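Local coordinates for type IV pilus assembly protein PilF (Pseudomonas aeruginosa, PDB 2HO1) that binds the secretin subunit PilQ and is essential for its outer-membrane localization and assembly into the dodecameric secretin of the type IV pilus, at residues P59-L64 with V79-E84; K96-D101 with A105-N110; R217-F222 with D226-Y231. One frame throughout, in Å; residues are numbered along the deposited sequence. Where two conformers were deposited one is given.

Contact 1. Residues P59-L64 with V79-E84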
loop_
_atom_site.group_PDB
_atom_site.type_symbol
_atom_site.label_atom_id
_atom_site.label_comp_id
_atom_site.label_asym_id
_atom_site.label_seq_id
_atom_site.Cartn_x
_atom_site.Cartn_y
_atom_site.Cartn_z
ATOM N N PRO A 59 26.361 20.711 11.482
ATOM C CA PRO A 59 25.057 21.337 11.725
ATOM C C PRO A 59 24.026 20.307 12.224
ATOM O O PRO A 59 23.253 20.571 13.161
ATOM C CB PRO A 59 24.651 21.873 10.348
ATOM C CG PRO A 59 25.942 22.070 9.629
ATOM C CD PRO A 59 26.818 20.940 10.095
ATOM N N LEU A 60 24.006 19.132 11.599
ATOM C CA LEU A 60 23.030 18.118 11.986
ATOM C C LEU A 60 23.262 17.570 13.402
ATOM O O LEU A 60 22.311 17.243 14.102
ATOM C CB LEU A 60 22.991 16.990 10.935
ATOM C CG LEU A 60 22.597 17.462 9.518
ATOM C CD1 LEU A 60 22.726 16.306 8.557
ATOM C CD2 LEU A 60 21.152 18.016 9.499
ATOM N N ARG A 61 24.504 17.488 13.857
ATOM C CA ARG A 61 24.691 16.991 15.216
ATOM C C ARG A 61 24.222 18.069 16.178
ATOM O O ARG A 61 23.721 17.755 17.263
ATOM C CB ARG A 61 26.148 16.642 15.505
ATOM C CG ARG A 61 26.818 15.790 14.454
ATOM C CD ARG A 61 26.706 14.269 14.633
ATOM N NE ARG A 61 27.716 13.645 13.763
ATOM C CZ ARG A 61 27.848 12.348 13.506
ATOM N NH1 ARG A 61 27.019 11.456 14.030
ATOM N NH2 ARG A 61 28.822 11.948 12.697
ATOM N N LYS A 62 24.373 19.340 15.788
ATOM C CA LYS A 62 23.926 20.436 16.653
ATOM C C LYS A 62 22.417 20.345 16.782
ATOM O O LYS A 62 21.871 20.438 17.875
ATOM C CB LYS A 62 24.314 21.806 16.082
ATOM C CG LYS A 62 25.797 22.122 16.164
ATOM C CD LYS A 62 26.100 23.536 15.649
ATOM C CE LYS A 62 27.608 23.814 15.629
ATOM N NZ LYS A 62 27.943 25.135 14.986
ATOM N N ALA A 63 21.734 20.162 15.659
ATOM C CA ALA A 63 20.283 20.019 15.702
ATOM C C ALA A 63 19.914 18.890 16.665
ATOM O O ALA A 63 18.998 19.031 17.483
ATOM C CB ALA A 63 19.744 19.711 14.340
ATOM N N LEU A 64 20.632 17.775 16.562
ATOM C CA LEU A 64 20.377 16.631 17.423
ATOM C C LEU A 64 20.761 16.850 18.892
ATOM O O LEU A 64 20.167 16.239 19.774
ATOM C CB LEU A 64 21.075 15.378 16.859
ATOM C CG LEU A 64 20.357 14.782 15.633
ATOM C CD1 LEU A 64 21.225 13.701 14.970
ATOM C CD2 LEU A 64 18.994 14.225 16.060
ATOM N N VAL A 79 20.727 10.427 5.073
ATOM C CA VAL A 79 21.148 10.547 3.687
ATOM C C VAL A 79 22.628 10.935 3.627
ATOM O O VAL A 79 23.289 10.701 2.614
ATOM C CB VAL A 79 20.293 11.565 2.897
ATOM C CG1 VAL A 79 18.804 11.333 3.174
ATOM C CG2 VAL A 79 20.716 12.962 3.232
ATOM N N VAL A 80 23.147 11.536 4.697
ATOM C CA VAL A 80 24.567 11.890 4.710
ATOM C C VAL A 80 25.286 10.532 4.630
ATOM O O VAL A 80 26.094 10.318 3.745
ATOM C CB VAL A 80 25.039 12.610 5.996
ATOM C CG1 VAL A 80 26.590 12.599 6.045
ATOM C CG2 VAL A 80 24.536 14.076 6.022
ATOM N N PHE A 81 24.958 9.614 5.533
ATOM C CA PHE A 81 25.572 8.285 5.563
ATOM C C PHE A 81 25.330 7.474 4.289
ATOM O O PHE A 81 26.222 6.786 3.802
ATOM C CB PHE A 81 25.073 7.491 6.771
ATOM C CG PHE A 81 25.577 8.003 8.086
ATOM C CD1 PHE A 81 26.914 8.306 8.264
ATOM C CD2 PHE A 81 24.714 8.172 9.152
ATOM C CE1 PHE A 81 27.377 8.774 9.475
ATOM C CE2 PHE A 81 25.173 8.639 10.365
ATOM C CZ PHE A 81 26.506 8.941 10.526
ATOM N N GLN A 82 24.100 7.533 3.787
ATOM C CA GLN A 82 23.712 6.816 2.583
ATOM C C GLN A 82 24.592 7.301 1.454
ATOM O O GLN A 82 25.079 6.521 0.651
ATOM C CB GLN A 82 22.232 7.107 2.286
ATOM C CG GLN A 82 21.721 6.746 0.897
ATOM C CD GLN A 82 20.207 7.028 0.775
ATOM O OE1 GLN A 82 19.609 7.658 1.661
ATOM N NE2 GLN A 82 19.599 6.569 -0.306
ATOM N N THR A 83 24.787 8.608 1.392
ATOM C CA THR A 83 25.630 9.205 0.365
ATOM C C THR A 83 27.106 8.735 0.517
ATOM O O THR A 83 27.812 8.549 -0.475
ATOM C CB THR A 83 25.562 10.754 0.452
ATOM O OG1 THR A 83 24.187 11.173 0.350
ATOM C CG2 THR A 83 26.404 11.401 -0.678
ATOM N N GLU A 84 27.567 8.563 1.752
ATOM C CA GLU A 84 28.943 8.082 1.993
ATOM C C GLU A 84 29.086 6.559 1.955
ATOM O O GLU A 84 30.100 6.028 2.407
ATOM C CB GLU A 84 29.455 8.522 3.344
ATOM C CG GLU A 84 29.467 10.000 3.546
ATOM C CD GLU A 84 29.996 10.365 4.907
ATOM O OE1 GLU A 84 29.845 9.559 5.861
ATOM O OE2 GLU A 84 30.556 11.469 5.017
#

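Contact 2. Residues K96-D101 with A105-N110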
loop_
_atom_site.group_PDB
_atom_site.type_symbol
_atom_site.label_atom_id
_atom_site.label_comp_id
_atom_site.label_asym_id
_atom_site.label_seq_id
_atom_site.Cartn_x
_atom_site.Cartn_y
_atom_site.Cartn_z
ATOM N N LYS A 96 15.785 5.614 13.384
ATOM C CA LYS A 96 15.597 6.547 14.488
ATOM C C LYS A 96 14.638 7.654 14.063
ATOM O O LYS A 96 13.849 8.124 14.859
ATOM C CB LYS A 96 16.922 7.178 14.948
ATOM C CG LYS A 96 17.878 6.182 15.647
ATOM C CD LYS A 96 19.115 6.899 16.163
ATOM C CE LYS A 96 20.049 5.947 16.892
ATOM N NZ LYS A 96 21.238 6.702 17.397
ATOM N N ALA A 97 14.727 8.068 12.806
ATOM C CA ALA A 97 13.863 9.108 12.264
ATOM C C ALA A 97 12.395 8.633 12.301
ATOM O O ALA A 97 11.504 9.391 12.665
ATOM C CB ALA A 97 14.288 9.414 10.852
ATOM N N LEU A 98 12.162 7.373 11.948
ATOM C CA LEU A 98 10.828 6.791 11.964
ATOM C C LEU A 98 10.313 6.359 13.350
ATOM O O LEU A 98 9.140 6.057 13.502
ATOM C CB LEU A 98 10.786 5.592 11.029
ATOM C CG LEU A 98 11.052 6.008 9.586
ATOM C CD1 LEU A 98 11.278 4.761 8.751
ATOM C CD2 LEU A 98 9.848 6.848 9.055
ATOM N N ALA A 99 11.184 6.316 14.350
ATOM C CA ALA A 99 10.758 5.911 15.680
ATOM C C ALA A 99 9.864 7.031 16.151
ATOM O O ALA A 99 8.790 6.805 16.713
ATOM C CB ALA A 99 11.963 5.755 16.611
ATOM N N SER A 100 10.312 8.251 15.881
ATOM C CA SER A 100 9.572 9.447 16.250
ATOM C C SER A 100 8.157 9.370 15.662
ATOM O O SER A 100 7.168 9.257 16.396
ATOM C CB SER A 100 10.319 10.673 15.733
ATOM O OG SER A 100 11.650 10.668 16.235
ATOM N N ASP A 101 8.068 9.441 14.337
ATOM C CA ASP A 101 6.788 9.332 13.646
ATOM C C ASP A 101 6.915 8.256 12.573
ATOM O O ASP A 101 7.417 8.506 11.495
ATOM C CB ASP A 101 6.374 10.676 13.017
ATOM C CG ASP A 101 7.490 11.320 12.198
ATOM O OD1 ASP A 101 8.559 10.672 12.018
ATOM O OD2 ASP A 101 7.286 12.474 11.733
ATOM N N ALA A 105 5.580 10.186 5.604
ATOM C CA ALA A 105 5.728 9.769 4.204
ATOM C C ALA A 105 7.023 10.149 3.497
ATOM O O ALA A 105 7.526 9.385 2.673
ATOM C CB ALA A 105 4.518 10.267 3.370
ATOM N N ARG A 106 7.538 11.344 3.773
ATOM C CA ARG A 106 8.761 11.776 3.142
ATOM C C ARG A 106 9.925 10.852 3.557
ATOM O O ARG A 106 10.690 10.384 2.714
ATOM C CB ARG A 106 9.072 13.230 3.545
ATOM C CG ARG A 106 10.288 13.818 2.839
ATOM C CD ARG A 106 10.590 15.253 3.344
ATOM N NE ARG A 106 11.091 15.204 4.710
ATOM C CZ ARG A 106 12.353 14.902 5.016
ATOM N NH1 ARG A 106 13.242 14.665 4.041
ATOM N NH2 ARG A 106 12.740 14.860 6.288
ATOM N N VAL A 107 10.028 10.594 4.856
ATOM C CA VAL A 107 11.092 9.772 5.389
ATOM C C VAL A 107 10.874 8.310 5.028
ATOM O O VAL A 107 11.842 7.611 4.697
ATOM C CB VAL A 107 11.196 9.972 6.903
ATOM C CG1 VAL A 107 12.241 9.033 7.500
ATOM C CG2 VAL A 107 11.565 11.434 7.175
ATOM N N LEU A 108 9.620 7.856 5.045
ATOM C CA LEU A 108 9.342 6.484 4.638
ATOM C C LEU A 108 9.762 6.325 3.177
ATOM O O LEU A 108 10.296 5.286 2.786
ATOM C CB LEU A 108 7.858 6.151 4.781
ATOM C CG LEU A 108 7.377 5.856 6.218
ATOM C CD1 LEU A 108 5.827 5.867 6.251
ATOM C CD2 LEU A 108 7.937 4.473 6.694
ATOM N N ASN A 109 9.549 7.350 2.364
ATOM C CA ASN A 109 9.898 7.225 0.955
ATOM C C ASN A 109 11.416 7.249 0.752
ATOM O O ASN A 109 11.923 6.479 -0.030
ATOM C CB ASN A 109 9.216 8.320 0.117
ATOM C CG ASN A 109 9.521 8.181 -1.369
ATOM O OD1 ASN A 109 9.285 7.132 -1.977
ATOM N ND2 ASN A 109 10.040 9.232 -1.957
ATOM N N ASN A 110 12.130 8.131 1.463
ATOM C CA ASN A 110 13.579 8.183 1.364
ATOM C C ASN A 110 14.174 6.836 1.841
ATOM O O ASN A 110 15.108 6.310 1.229
ATOM C CB ASN A 110 14.141 9.310 2.232
ATOM C CG ASN A 110 13.869 10.712 1.639
ATOM O OD1 ASN A 110 13.540 10.841 0.473
ATOM N ND2 ASN A 110 14.023 11.745 2.448
#

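Contact 3. Residues R217-F222 with D226-Y231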
loop_
_atom_site.group_PDB
_atom_site.type_symbol
_atom_site.label_atom_id
_atom_site.label_comp_id
_atom_site.label_asym_id
_atom_site.label_seq_id
_atom_site.Cartn_x
_atom_site.Cartn_y
_atom_site.Cartn_z
ATOM N N ARG A 217 14.592 0.489 -31.670
ATOM C CA ARG A 217 13.695 -0.634 -31.939
ATOM C C ARG A 217 12.239 -0.184 -32.175
ATOM O O ARG A 217 11.501 -0.841 -32.918
ATOM C CB ARG A 217 13.771 -1.657 -30.803
ATOM C CG ARG A 217 15.098 -2.415 -30.749
ATOM C CD ARG A 217 15.279 -3.094 -29.416
ATOM N NE ARG A 217 16.411 -4.019 -29.372
ATOM C CZ ARG A 217 16.864 -4.573 -28.243
ATOM N NH1 ARG A 217 16.295 -4.275 -27.073
ATOM N NH2 ARG A 217 17.894 -5.411 -28.269
ATOM N N LEU A 218 11.830 0.928 -31.564
ATOM C CA LEU A 218 10.474 1.425 -31.767
ATOM C C LEU A 218 10.359 2.036 -33.160
ATOM O O LEU A 218 9.355 1.825 -33.851
ATOM C CB LEU A 218 10.085 2.461 -30.706
ATOM C CG LEU A 218 9.580 1.887 -29.372
ATOM C CD1 LEU A 218 9.255 3.018 -28.399
ATOM C CD2 LEU A 218 8.344 1.027 -29.615
ATOM N N ALA A 219 11.380 2.785 -33.576
ATOM C CA ALA A 219 11.398 3.404 -34.906
ATOM C C ALA A 219 11.241 2.314 -35.969
ATOM O O ALA A 219 10.460 2.446 -36.912
ATOM C CB ALA A 219 12.711 4.153 -35.116
ATOM N N LYS A 220 11.987 1.227 -35.800
ATOM C CA LYS A 220 11.928 0.112 -36.733
ATOM C C LYS A 220 10.506 -0.418 -36.866
ATOM O O LYS A 220 10.071 -0.774 -37.960
ATOM C CB LYS A 220 12.854 -1.015 -36.282
ATOM C CG LYS A 220 14.346 -0.692 -36.382
ATOM C CD LYS A 220 15.164 -1.944 -36.092
ATOM C CE LYS A 220 16.611 -1.772 -36.499
ATOM N NZ LYS A 220 17.241 -3.097 -36.750
ATOM N N VAL A 221 9.782 -0.472 -35.753
ATOM C CA VAL A 221 8.406 -0.952 -35.769
ATOM C C VAL A 221 7.505 0.002 -36.557
ATOM O O VAL A 221 6.636 -0.435 -37.309
ATOM C CB VAL A 221 7.862 -1.120 -34.321
ATOM C CG1 VAL A 221 6.341 -1.204 -34.325
ATOM C CG2 VAL A 221 8.441 -2.386 -33.705
ATOM N N PHE A 222 7.726 1.301 -36.389
ATOM C CA PHE A 222 6.933 2.310 -37.080
ATOM C C PHE A 222 7.648 2.842 -38.316
ATOM O O PHE A 222 7.480 4.012 -38.692
ATOM C CB PHE A 222 6.623 3.462 -36.131
ATOM C CG PHE A 222 5.709 3.084 -35.010
ATOM C CD1 PHE A 222 4.330 3.182 -35.159
ATOM C CD2 PHE A 222 6.225 2.623 -33.800
ATOM C CE1 PHE A 222 3.477 2.831 -34.120
ATOM C CE2 PHE A 222 5.384 2.269 -32.758
ATOM C CZ PHE A 222 4.001 2.374 -32.917
ATOM N N ASP A 226 14.663 7.498 -40.309
ATOM C CA ASP A 226 15.399 8.658 -39.835
ATOM C C ASP A 226 15.871 8.489 -38.400
ATOM O O ASP A 226 17.076 8.427 -38.131
ATOM C CB ASP A 226 14.544 9.910 -39.957
ATOM N N THR A 227 14.928 8.408 -37.471
ATOM C CA THR A 227 15.293 8.269 -36.077
ATOM C C THR A 227 16.140 7.018 -35.858
ATOM O O THR A 227 17.173 7.076 -35.187
ATOM C CB THR A 227 14.049 8.214 -35.194
ATOM O OG1 THR A 227 13.322 7.012 -35.474
ATOM C CG2 THR A 227 13.152 9.421 -35.476
ATOM N N ALA A 228 15.727 5.897 -36.440
ATOM C CA ALA A 228 16.476 4.654 -36.267
ATOM C C ALA A 228 17.971 4.802 -36.598
ATOM O O ALA A 228 18.830 4.298 -35.867
ATOM C CB ALA A 228 15.856 3.536 -37.110
ATOM N N ALA A 229 18.276 5.496 -37.691
ATOM C CA ALA A 229 19.661 5.708 -38.112
ATOM C C ALA A 229 20.324 6.785 -37.247
ATOM O O ALA A 229 21.504 6.687 -36.899
ATOM C CB ALA A 229 19.704 6.109 -39.600
ATOM N N SER A 230 19.559 7.813 -36.900
ATOM C CA SER A 230 20.077 8.884 -36.067
ATOM C C SER A 230 20.433 8.362 -34.662
ATOM O O SER A 230 21.555 8.548 -34.187
ATOM C CB SER A 230 19.039 9.988 -35.974
ATOM O OG SER A 230 19.465 11.003 -35.097
ATOM N N TYR A 231 19.485 7.703 -33.999
ATOM C CA TYR A 231 19.731 7.166 -32.662
ATOM C C TYR A 231 20.912 6.219 -32.672
ATOM O O TYR A 231 21.690 6.173 -31.713
ATOM C CB TYR A 231 18.498 6.421 -32.124
ATOM C CG TYR A 231 17.410 7.315 -31.564
ATOM C CD1 TYR A 231 17.636 8.669 -31.337
ATOM C CD2 TYR A 231 16.153 6.797 -31.242
ATOM C CE1 TYR A 231 16.637 9.487 -30.803
ATOM C CE2 TYR A 231 15.150 7.608 -30.707
ATOM C CZ TYR A 231 15.398 8.947 -30.491
ATOM O OH TYR A 231 14.410 9.755 -29.955
#

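Contact 1. Residues P59-L64 with V79-E84
Leu60 holds CG beside its backbone N (chi1 -60°), a bend that extends the branch carrying CD1 toward helix 71-83, while Val80 has CG1 anti to its backbone N (chi1 165°), which leaves CG2 beside that N and facing Leu60. The two side chains meet tip to tip: Leu60 CD1 lies 3.8 Å from Val80 CG2. This is a van der Waals contact between two methyls; Leu60 CA and Val80 CA, the nearest CA pair, are 9.7 Å apart, and the side chains bridge that separation. No hydrogen bond spans the segments, which bury 105 Å² between them. Helices 57-66 and 71-83 are consecutive in the all-helical tetratricopeptide repeat (TPR) superhelix, and the contact joins the assigned first motif to the helix that leads into the second. Leu60 also rests on Ala76, one turn earlier in helix 71-83, and Val80 also touches Thr53 and Ala56 in the loop before helix 57-66. Beside the methyl pair the more open part of the contact begins. Arg61, exposed, brings its guanidinium to the ring edge of Phe81, with NH1 4.3 Å from CZ and CZ oblique to the guanidinium plane. The nitrogen sits near the ring plane and not above a face, making this an edge contact without cation-pi geometry. Phe81 itself packs on Leu89, Ala90 and Glu93 of helix 87-100.

Contact 2. Residues K96-D101 with A105-N110
The axes of segments 96-100 and 105-110 run nearly antiparallel, 151° between their N-to-C directions, and approach to 10.1 Å, with Leu98 CA and Val107 CA the nearest backbone pair at 7.2 Å. A four-residue link, 101-104, joins helices 87-100 and 105-117, which belong to the second and third TPR motifs as assigned, and the contact therefore packs one repeat against the next in the superhelix. Leu98 is the central side chain. Its CG stands beside the backbone N (chi1 -63°), and this directs the isobutyl fork across the gap to both Val107 and Leu108. The CD2 branch enters between them, 3.6 Å from Val107 CG1 and 3.9 Å from Leu108 CD2. Leu98 and Val107 run alongside one another, pointing oppositely, and Val107 CG1 lies against the leucine branch point as well as its CD2 methyl. Leu108 meets the fork at a slant, its CD2 touching both CD1 and CD2 of Leu98. The preceding residue, Ala97, brings its CB to the same valine methyl, 3.9 Å from Val107 CG1. The four touching residues are buried, and the contact is apolar throughout, with no hydrogen bond between the segments. Neighbouring helices close the cluster: Ala75 of helix 71-83 touches Val107, while Arg127, Glu130 and Ala131 of helix 121-131 lie against Leu108. The link ties the two helix ends through Asn104, whose OD1 accepts a hydrogen bond from Val107 N while its ND2 is bonded to Asp101 OD2, although Asp101 is poorly ordered.

Contact 3. Residues R217-F222 with D226-Y231
Helices 209-221 and 225-238 form the antiparallel helical hairpin assigned as the sixth TPR motif, and Ala219 and Ala228 meet across it near the turn. Their CA atoms are only 5.4 Å apart and their CB methyls 3.8 Å apart; having a single methyl on each side lets the two backbones come close here. Ala219 CB also faces the first turn of the second helix, 3.7 Å from Ala228 N, and is the buried member of the contact. Thr227 adds its hydroxyl: chi1 of 66° puts OG1 close to both its own backbone N and carbonyl carbon, facing Ala219. The 2.9 Å between Thr227 OG1 and Ala219 CB is too short for an ordinary carbon-oxygen contact, so its exact value is doubtful. No hydrogen bond joins the segments, which bury 123 Å² in all. Just outside them, Asp224 touches Ala219 and offers OD1 to Thr227 N, fixing the start of the second helix beside the alanine. Deeper in the hairpin, Tyr231 packs on Leu212 and Ile216 of the first helix and on Tyr198 of helix 191-202. At the end of the first helix, beside the turn, Phe222 N bonds to Leu218 O at 3.1 Å, and the same oxygen lies in the plane of the Phe222 ring, 3.2 Å from CD2 at its edge.

The three contacts come in series along the chain, each closing before the next opens, and each joins helices that are consecutive in the TPR superhelix. Contacts 1 and 2 are neighbours, with centres 15 Å apart and nearest atoms about 5 Å apart; helix 71-83 of contact 1 is followed directly by helix 87-100 of contact 2. Contact 3 lies on the opposite side of the chain's centre, its centre 47 Å from that of contact 1 and 45 Å from that of contact 2. By the assigned motif limits, contacts 1 and 2 fall within the TPR1 to TPR4 region that is the minimal part needed for secretin assembly, and contact 3 lies in TPR6, beyond it.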